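Local coordinates for uncharacterized protein (Staphylococcus aureus subsp. aureus Mu50, PDB 4EBG), which is of unknown function but is a secreted protein with a cystatin-like fold, placed in the DUF4467 family, at residues 39-44 / 82-87; 46-51 / 60-65. All coordinates share one frame; numbering follows the deposited sequence. Where two conformers were deposited one is given.

Interaction 1: residues 39-44 / 82-87; sequences HVYKDG and KYMKDH
The Tyr-41 ring receives on one face the edge of the Tyr-83 ring, an edge-to-face (T-shaped) pair with centroids 5.2 Å apart and planes at 73°. Tyr-83 leads with CE1, 3.6 Å from Tyr-41 CG, while its CD1 lies over the CD2 side of the same face; the two side chains run in opposite senses as they pass. At the edge of the Tyr-41 ring sits the carbonyl O of His-87, 3.5 Å from Tyr-41 CE1, with His-87 CB beside CD1. A water lies in plane at the edge of each phenol. Tyr-83 is itself covered on one face by the His-87 imidazole, whose ND1 lies over its centre. That imidazole is fixed in rotation because His-87 ND1 donates, in its own ring plane, to a lone pair of Tyr-83 O at 2.8 Å, across the last turn of helix 80-86. Tyr-83 reaches the strand because its CG stands opposite the backbone N (chi1 -159°).

Around this aromatic core, Met-84, a selenomethionine, brings CG to 3.3 Å from Tyr-41 OH. Its extended chi2 (-177°) carries SE on to the His-39 ring, met obliquely, and the bend at chi3 turns only the terminal CE. His-39 NE2 is hydrogen-bonded to Glu-92. The extended Lys-42 chain runs beside the Tyr-83 hydroxyl and reaches the imidazole of His-87 with CE.

No direct hydrogen bond forms between residues 39-44 and 82-87. Water bridges do the polar work instead: one links Tyr-41 OH to Met-84 O, the other Lys-42 NZ to Tyr-83 OH. The helix end thus docks on the sheet through aromatic faces, edges and CH groups, with solvent satisfying both phenol hydroxyls at the margin of a surface contact.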
ATOM      1  N   HIS B  39     -13.112  -2.011  17.787  1.00  8.65           N
ATOM      2  CA  HIS B  39     -14.157  -1.292  18.477  1.00  9.30           C
ATOM      3  C   HIS B  39     -15.182  -0.779  17.484  1.00  8.23           C
ATOM      4  O   HIS B  39     -14.816  -0.266  16.418  1.00 10.37           O
ATOM      5  CB  HIS B  39     -13.621  -0.109  19.274  1.00 11.71           C
ATOM      6  CG  HIS B  39     -12.791  -0.508  20.456  1.00 13.02           C
ATOM      7  ND1 HIS B  39     -11.465  -0.838  20.353  1.00 14.02           N
ATOM      8  CD2 HIS B  39     -13.115  -0.646  21.770  1.00 15.18           C
ATOM      9  CE1 HIS B  39     -10.997  -1.153  21.553  1.00 15.21           C
ATOM     10  NE2 HIS B  39     -11.966  -1.008  22.435  1.00 16.70           N
ATOM     11  N   VAL B  40     -16.469  -0.904  17.800  1.00  9.12           N
ATOM     12  CA  VAL B  40     -17.561  -0.400  16.987  1.00  9.71           C
ATOM     13  C   VAL B  40     -18.231   0.762  17.709  1.00  9.15           C
ATOM     14  O   VAL B  40     -18.456   0.703  18.940  1.00 10.33           O
ATOM     15  CB  VAL B  40     -18.611  -1.500  16.693  1.00 10.11           C
ATOM     16  CG1 VAL B  40     -19.786  -0.967  15.895  1.00 12.46           C
ATOM     17  CG2 VAL B  40     -17.954  -2.697  16.034  1.00 11.93           C
ATOM     18  N   TYR B  41     -18.570   1.804  16.941  1.00  9.57           N
ATOM     19  CA  TYR B  41     -19.198   3.005  17.437  1.00  9.65           C
ATOM     20  C   TYR B  41     -20.412   3.325  16.610  1.00 11.66           C
ATOM     21  O   TYR B  41     -20.546   2.910  15.468  1.00 13.19           O
ATOM     22  CB  TYR B  41     -18.226   4.193  17.426  1.00 11.40           C
ATOM     23  CG  TYR B  41     -16.984   3.917  18.184  1.00 10.22           C
ATOM     24  CD1 TYR B  41     -16.930   4.176  19.561  1.00 10.47           C
ATOM     25  CD2 TYR B  41     -15.850   3.348  17.585  1.00 10.76           C
ATOM     26  CE1 TYR B  41     -15.763   3.870  20.331  1.00 11.28           C
ATOM     27  CE2 TYR B  41     -14.733   3.075  18.344  1.00 11.00           C
ATOM     28  CZ  TYR B  41     -14.697   3.290  19.713  1.00  9.90           C
ATOM     29  OH  TYR B  41     -13.569   2.959  20.425  1.00 12.15           O
ATOM     30  N   LYS B  42     -21.230   4.190  17.188  1.00 12.53           N
ATOM     31  CA  LYS B  42     -22.398   4.774  16.510  1.00 14.27           C
ATOM     32  C   LYS B  42     -23.230   3.704  15.831  1.00 15.27           C
ATOM     33  O   LYS B  42     -23.652   3.822  14.697  1.00 18.30           O
ATOM     34  CB  LYS B  42     -21.968   5.965  15.619  1.00 17.37           C
ATOM     35  CG  LYS B  42     -21.539   7.201  16.495  1.00 17.30           C
ATOM     36  CD  LYS B  42     -21.293   8.468  15.742  1.00 18.04           C
ATOM     37  CE  LYS B  42     -20.662   9.534  16.603  1.00 19.02           C
ATOM     38  NZ  LYS B  42     -20.542  10.835  15.847  1.00 20.70           N
ATOM     39  N   ASP B  43     -23.430   2.621  16.597  1.00 15.66           N
ATOM     40  CA  ASP B  43     -24.239   1.461  16.236  1.00 17.77           C
ATOM     41  C   ASP B  43     -23.868   0.895  14.886  1.00 16.69           C
ATOM     42  O   ASP B  43     -24.719   0.411  14.147  1.00 20.69           O
ATOM     43  CB  ASP B  43     -25.739   1.770  16.346  1.00 20.40           C
ATOM     44  CG  ASP B  43     -26.610   0.510  16.479  1.00 21.93           C
ATOM     45  OD1 ASP B  43     -26.175  -0.612  16.878  1.00 21.43           O
ATOM     46  OD2 ASP B  43     -27.799   0.645  16.201  1.00 28.03           O
ATOM     47  N   GLY B  44     -22.563   0.877  14.617  1.00 16.68           N
ATOM     48  CA  GLY B  44     -22.029   0.257  13.432  1.00 18.15           C
ATOM     49  C   GLY B  44     -21.565   1.213  12.349  1.00 17.76           C
ATOM     50  O   GLY B  44     -21.025   0.748  11.358  1.00 24.18           O
ATOM     51  N   LYS B  82      -8.078   9.493  18.762  1.00 13.36           N
ATOM     52  CA  LYS B  82      -8.966  10.459  19.305  1.00 13.48           C
ATOM     53  C   LYS B  82     -10.398   9.915  19.305  1.00 11.39           C
ATOM     54  O   LYS B  82     -11.174  10.136  20.240  1.00 12.17           O
ATOM     55  CB  LYS B  82      -8.896  11.751  18.509  1.00 14.65           C
ATOM     56  CG  LYS B  82      -9.827  12.816  18.995  1.00 16.76           C
ATOM     57  CD  LYS B  82      -9.783  14.079  18.146  1.00 20.75           C
ATOM     58  CE  LYS B  82     -10.746  15.147  18.689  1.00 28.52           C
ATOM     59  NZ  LYS B  82     -10.682  15.356  20.196  1.00 36.21           N
ATOM     60  N   TYR B  83     -10.768   9.218  18.240  1.00 11.38           N
ATOM     61  CA  TYR B  83     -12.131   8.746  18.129  1.00 11.09           C
ATOM     62  C   TYR B  83     -12.433   7.811  19.290  1.00 11.03           C
ATOM     63  O   TYR B  83     -13.516   7.841  19.889  1.00 11.67           O
ATOM     64  CB  TYR B  83     -12.377   8.051  16.775  1.00 10.59           C
ATOM     65  CG  TYR B  83     -13.825   8.001  16.432  1.00 10.23           C
ATOM     66  CD1 TYR B  83     -14.662   6.994  16.923  1.00 10.90           C
ATOM     67  CD2 TYR B  83     -14.382   8.993  15.656  1.00 11.71           C
ATOM     68  CE1 TYR B  83     -16.017   6.988  16.649  1.00 11.35           C
ATOM     69  CE2 TYR B  83     -15.767   8.967  15.348  1.00 10.59           C
ATOM     70  CZ  TYR B  83     -16.582   7.987  15.871  1.00 11.01           C
ATOM     71  OH  TYR B  83     -17.925   7.950  15.642  1.00 12.49           O
HETATM   72  N   MSE B  84     -11.512   6.894  19.568  1.00 10.81           N
HETATM   73  CA  MSE B  84     -11.755   5.920  20.661  1.00 10.95           C
HETATM   74  C   MSE B  84     -11.838   6.595  22.018  1.00 11.49           C
HETATM   75  O   MSE B  84     -12.579   6.203  22.885  1.00 12.70           O
HETATM   76  CB  MSE B  84     -10.666   4.859  20.675  1.00 10.45           C
HETATM   77  CG  MSE B  84     -10.632   3.970  19.444  1.00 10.46           C
HETATM   78 SE   MSE B  84      -9.292   2.578  19.543  0.75 13.50          SE
HETATM   79  CE  MSE B  84      -7.813   3.630  19.324  1.00 19.43           C
ATOM     80  N   LYS B  85     -11.039   7.618  22.194  1.00 11.07           N
ATOM     81  CA  LYS B  85     -11.018   8.404  23.439  1.00 11.93           C
ATOM     82  C   LYS B  85     -12.341   9.078  23.721  1.00 11.76           C
ATOM     83  O   LYS B  85     -12.801   9.203  24.844  1.00 11.97           O
ATOM     84  CB  LYS B  85      -9.856   9.444  23.352  1.00 12.61           C
ATOM     85  CG  LYS B  85      -9.843  10.395  24.521  1.00 13.96           C
ATOM     86  CD  LYS B  85      -8.629  11.294  24.473  1.00 16.07           C
ATOM     87  CE  LYS B  85      -8.566  12.215  23.305  1.00 16.03           C
ATOM     88  NZ  LYS B  85      -9.579  13.302  23.346  1.00 20.33           N
ATOM     89  N   ASP B  86     -12.904   9.573  22.635  1.00 11.31           N
ATOM     90  CA  ASP B  86     -14.013  10.520  22.688  1.00 12.01           C
ATOM     91  C   ASP B  86     -15.376   9.889  22.632  1.00 12.16           C
ATOM     92  O   ASP B  86     -16.363  10.596  22.839  1.00 14.80           O
ATOM     93  CB  ASP B  86     -13.894  11.543  21.563  1.00 13.09           C
ATOM     94  CG  ASP B  86     -12.805  12.537  21.771  1.00 17.87           C
ATOM     95  OD1 ASP B  86     -12.115  12.491  22.816  1.00 20.66           O
ATOM     96  OD2 ASP B  86     -12.611  13.379  20.853  1.00 20.88           O
ATOM     97  N   HIS B  87     -15.475   8.577  22.340  1.00 12.08           N
ATOM     98  CA  HIS B  87     -16.785   7.925  22.140  1.00 12.12           C
ATOM     99  C   HIS B  87     -16.884   6.634  22.946  1.00 11.39           C
ATOM    100  O   HIS B  87     -15.864   5.976  23.159  1.00 12.56           O
ATOM    101  CB  HIS B  87     -16.995   7.595  20.656  1.00 11.47           C
ATOM    102  CG  HIS B  87     -16.975   8.782  19.736  1.00 11.73           C
ATOM    103  ND1 HIS B  87     -15.808   9.284  19.221  1.00 12.32           N
ATOM    104  CD2 HIS B  87     -17.959   9.578  19.278  1.00 14.11           C
ATOM    105  CE1 HIS B  87     -16.075  10.334  18.478  1.00 13.32           C
ATOM    106  NE2 HIS B  87     -17.370  10.519  18.485  1.00 15.16           N
TER
HETATM  107  O   HOH W   1     -13.680   3.665  22.967  1.00 14.79           O
HETATM  108  O   HOH W   2     -18.829   9.870  13.864  1.00 17.70           O

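Interaction 2: residues 46-51 / 60-65; sequences VIVIGI and MYYFAY
Six backbone hydrogen bonds join Ile-47 to Tyr-65, Ile-49 to Phe-63 and Ile-51 to Tyr-61, each pair bonded in both directions, with Ile-47 O taking the Tyr-65 N-H at 2.8 Å. All are fairly straight, between 155° and 168° at the hydrogen. Between them lie the non-hydrogen-bonded pairs Val-48 with Ala-64 and Gly-50 with Tyr-62, where CA-H...O contacts add to the pairing, the shortest from Tyr-62 CA to Ile-49 O at 3.1 Å.

Gly-50 makes room for an aromatic ring. The Tyr-62 ring lies across the neighbouring strand at Gly-50, whose CA rests over its face, 3.6 Å from the centroid, a CH-pi contact. Val-48 CG1 meets the edge of the same ring, 4.1 Å from Tyr-62 CD2.

On the face bearing Ile-47, Ile-49 and Ile-51, contacts run diagonally. Ile-51 CD1 lies 3.9 Å from Phe-63 CE2, and Ile-49 CD1 approaches Tyr-65 CE1; in both isoleucines CG1 sits between the backbone N and carbonyl carbon (chi1 65° in Ile-49), which aims the long branch at the partner strand. Helix 3-23 covers Ile-49 and Tyr-65.

In this regular antiparallel hairpin the inward N-H and C=O groups pair internally, while Val-48, Gly-50 and Ala-64 bond to His-39, Asn-37 and Asn-75 on the flanks. Its faces are largely apolar, with the Tyr-61, Tyr-62 and Tyr-65 hydroxyls hydrogen-bonded to Arg-57, Asn-37 and Gln-13.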
ATOM      1  N   VAL B  46     -19.185   3.542  12.510  1.00 13.66           N
ATOM      2  CA  VAL B  46     -17.710   3.707  12.547  1.00 12.03           C
ATOM      3  C   VAL B  46     -17.087   2.498  13.255  1.00 11.42           C
ATOM      4  O   VAL B  46     -17.524   2.112  14.345  1.00 13.26           O
ATOM      5  CB  VAL B  46     -17.266   5.040  13.269  1.00 12.59           C
ATOM      6  CG1 VAL B  46     -15.741   5.147  13.396  1.00 13.77           C
ATOM      7  CG2 VAL B  46     -17.920   6.242  12.537  1.00 18.14           C
ATOM      8  N   ILE B  47     -16.080   1.888  12.645  1.00 11.41           N
ATOM      9  CA  ILE B  47     -15.356   0.784  13.218  1.00  9.93           C
ATOM     10  C   ILE B  47     -13.879   1.126  13.202  1.00  9.68           C
ATOM     11  O   ILE B  47     -13.348   1.514  12.183  1.00 11.05           O
ATOM     12  CB  ILE B  47     -15.662  -0.530  12.437  1.00 10.89           C
ATOM     13  CG1 ILE B  47     -17.171  -0.807  12.454  1.00 11.61           C
ATOM     14  CG2 ILE B  47     -14.862  -1.697  12.998  1.00 11.92           C
ATOM     15  CD1 ILE B  47     -17.575  -2.117  11.701  1.00 14.40           C
ATOM     16  N   VAL B  48     -13.211   1.011  14.355  1.00  8.85           N
ATOM     17  CA  VAL B  48     -11.803   1.308  14.517  1.00  8.64           C
ATOM     18  C   VAL B  48     -11.106   0.020  14.820  1.00  9.02           C
ATOM     19  O   VAL B  48     -11.489  -0.704  15.750  1.00  9.94           O
ATOM     20  CB  VAL B  48     -11.566   2.364  15.617  1.00  9.25           C
ATOM     21  CG1 VAL B  48     -10.058   2.597  15.727  1.00 12.25           C
ATOM     22  CG2 VAL B  48     -12.272   3.667  15.352  1.00 12.15           C
ATOM     23  N   ILE B  49     -10.044  -0.279  14.053  1.00  9.04           N
ATOM     24  CA  ILE B  49      -9.237  -1.438  14.260  1.00  8.52           C
ATOM     25  C   ILE B  49      -7.811  -1.045  14.556  1.00  8.83           C
ATOM     26  O   ILE B  49      -7.320  -0.061  14.040  1.00 10.84           O
ATOM     27  CB  ILE B  49      -9.317  -2.470  13.104  1.00  9.34           C
ATOM     28  CG1 ILE B  49      -8.735  -1.901  11.823  1.00 11.40           C
ATOM     29  CG2 ILE B  49     -10.775  -2.949  12.961  1.00 10.67           C
ATOM     30  CD1 ILE B  49      -8.700  -2.946  10.668  1.00 12.23           C
ATOM     31  N   GLY B  50      -7.151  -1.854  15.364  1.00  9.46           N
ATOM     32  CA  GLY B  50      -5.748  -1.740  15.663  1.00  9.11           C
ATOM     33  C   GLY B  50      -5.096  -3.059  15.267  1.00  8.90           C
ATOM     34  O   GLY B  50      -5.464  -4.108  15.762  1.00  9.97           O
ATOM     35  N   ILE B  51      -4.067  -2.983  14.413  1.00 10.06           N
ATOM     36  CA  ILE B  51      -3.535  -4.163  13.797  1.00  9.06           C
ATOM     37  C   ILE B  51      -2.014  -4.123  13.774  1.00  9.38           C
ATOM     38  O   ILE B  51      -1.394  -3.061  13.837  1.00 10.62           O
ATOM     39  CB  ILE B  51      -4.065  -4.311  12.334  1.00  9.97           C
ATOM     40  CG1 ILE B  51      -3.524  -3.236  11.402  1.00 10.98           C
ATOM     41  CG2 ILE B  51      -5.568  -4.399  12.290  1.00 11.32           C
ATOM     42  CD1 ILE B  51      -3.709  -3.458   9.953  1.00 16.09           C
HETATM   43  N   MSE B  60       1.008  -1.788  17.324  1.00 15.13           N
HETATM   44  CA  MSE B  60      -0.357  -1.710  16.778  0.50 14.48           C
HETATM   45  C   MSE B  60      -0.518  -0.372  16.061  1.00 13.31           C
HETATM   46  O   MSE B  60      -0.191   0.673  16.612  1.00 16.24           O
HETATM   47  CB  MSE B  60      -1.451  -1.777  17.865  0.50 14.37           C
HETATM   48  CG  MSE B  60      -1.711  -3.113  18.582  0.50 15.82           C
HETATM   49 SE   MSE B  60      -2.336  -4.553  17.438  0.38  9.62          SE
HETATM   50  CE  MSE B  60      -0.596  -5.316  16.964  0.50 15.78           C
ATOM     51  N   TYR B  61      -1.117  -0.429  14.881  1.00 10.29           N
ATOM     52  CA  TYR B  61      -1.464   0.736  14.091  1.00 10.11           C
ATOM     53  C   TYR B  61      -2.972   0.756  13.931  1.00  9.15           C
ATOM     54  O   TYR B  61      -3.575  -0.270  13.603  1.00  9.77           O
ATOM     55  CB  TYR B  61      -0.769   0.695  12.736  1.00 11.84           C
ATOM     56  CG  TYR B  61       0.710   0.837  12.863  1.00 11.47           C
ATOM     57  CD1 TYR B  61       1.530  -0.226  13.230  1.00 13.36           C
ATOM     58  CD2 TYR B  61       1.300   2.040  12.612  1.00 16.04           C
ATOM     59  CE1 TYR B  61       2.893  -0.102  13.359  1.00 15.39           C
ATOM     60  CE2 TYR B  61       2.703   2.180  12.720  1.00 18.38           C
ATOM     61  CZ  TYR B  61       3.463   1.086  13.101  1.00 16.42           C
ATOM     62  OH  TYR B  61       4.829   1.197  13.206  1.00 23.00           O
ATOM     63  N   TYR B  62      -3.595   1.928  14.138  1.00  9.79           N
ATOM     64  CA  TYR B  62      -5.042   2.051  14.163  1.00 10.07           C
ATOM     65  C   TYR B  62      -5.560   2.718  12.892  1.00  9.52           C
ATOM     66  O   TYR B  62      -4.925   3.645  12.343  1.00 11.92           O
ATOM     67  CB  TYR B  62      -5.468   2.811  15.421  1.00 11.30           C
ATOM     68  CG  TYR B  62      -5.352   1.932  16.668  1.00 10.08           C
ATOM     69  CD1 TYR B  62      -4.162   1.785  17.333  1.00 11.78           C
ATOM     70  CD2 TYR B  62      -6.466   1.264  17.162  1.00  9.52           C
ATOM     71  CE1 TYR B  62      -4.068   0.966  18.467  1.00 12.01           C
ATOM     72  CE2 TYR B  62      -6.398   0.483  18.269  1.00 11.81           C
ATOM     73  CZ  TYR B  62      -5.178   0.324  18.922  1.00 11.13           C
ATOM     74  OH  TYR B  62      -5.118  -0.530  20.024  1.00 14.20           O
ATOM     75  N   PHE B  63      -6.743   2.310  12.477  1.00  9.68           N
ATOM     76  CA  PHE B  63      -7.433   2.796  11.302  1.00 10.14           C
ATOM     77  C   PHE B  63      -8.921   2.880  11.574  1.00  9.80           C
ATOM     78  O   PHE B  63      -9.482   1.987  12.228  1.00 11.14           O
ATOM     79  CB  PHE B  63      -7.239   1.850  10.121  1.00 11.73           C
ATOM     80  CG  PHE B  63      -5.806   1.683   9.732  1.00 11.38           C
ATOM     81  CD1 PHE B  63      -5.138   2.660   8.968  1.00 14.62           C
ATOM     82  CD2 PHE B  63      -5.106   0.575  10.144  1.00 11.52           C
ATOM     83  CE1 PHE B  63      -3.816   2.511   8.645  1.00 16.22           C
ATOM     84  CE2 PHE B  63      -3.791   0.448   9.834  1.00 12.96           C
ATOM     85  CZ  PHE B  63      -3.153   1.380   9.036  1.00 13.79           C
ATOM     86  N   ALA B  64      -9.535   3.985  11.162  1.00  9.63           N
ATOM     87  CA  ALA B  64     -10.955   4.152  11.264  1.00  9.96           C
ATOM     88  C   ALA B  64     -11.641   3.879   9.934  1.00 10.07           C
ATOM     89  O   ALA B  64     -11.204   4.390   8.891  1.00 12.31           O
ATOM     90  CB  ALA B  64     -11.309   5.574  11.741  1.00 12.13           C
ATOM     91  N   TYR B  65     -12.720   3.108   9.970  1.00 11.48           N
ATOM     92  CA  TYR B  65     -13.539   2.817   8.817  1.00 11.60           C
ATOM     93  C   TYR B  65     -14.935   3.346   9.066  1.00 11.60           C
ATOM     94  O   TYR B  65     -15.453   3.311  10.206  1.00 12.27           O
ATOM     95  CB  TYR B  65     -13.630   1.285   8.576  1.00 11.24           C
ATOM     96  CG  TYR B  65     -12.382   0.675   8.026  1.00 12.25           C
ATOM     97  CD1 TYR B  65     -11.279   0.473   8.803  1.00 12.23           C
ATOM     98  CD2 TYR B  65     -12.313   0.295   6.715  1.00 12.50           C
ATOM     99  CE1 TYR B  65     -10.127  -0.069   8.281  1.00 11.24           C
ATOM    100  CE2 TYR B  65     -11.162  -0.274   6.182  1.00 12.82           C
ATOM    101  CZ  TYR B  65     -10.094  -0.452   6.956  1.00 12.32           C
ATOM    102  OH  TYR B  65      -8.969  -1.014   6.380  1.00 16.01           O
TER

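In the fold
Interactions 1 and 2 lie about 10 Å apart, centre to centre, on one antiparallel sheet. Along the chain the hairpin of interaction 2 is nested inside the loop that interaction 1 closes. Strands 37-41 and 46-52 are sheet neighbours, and probable hydrogen bonds from Tyr-41 N to Val-46 O and from Val-48 N to His-39 O join the two contacts directly. Helix 80-86 spans both: Met-84 packs on Tyr-62 and Tyr-83 on Val-46. The long helix 3-23 packs on the sheet, as expected of a cystatin-like fold, and the short helix 80-86 lies on the other face. Interaction 2 is near the centre of the molecule, interaction 1 at its surface.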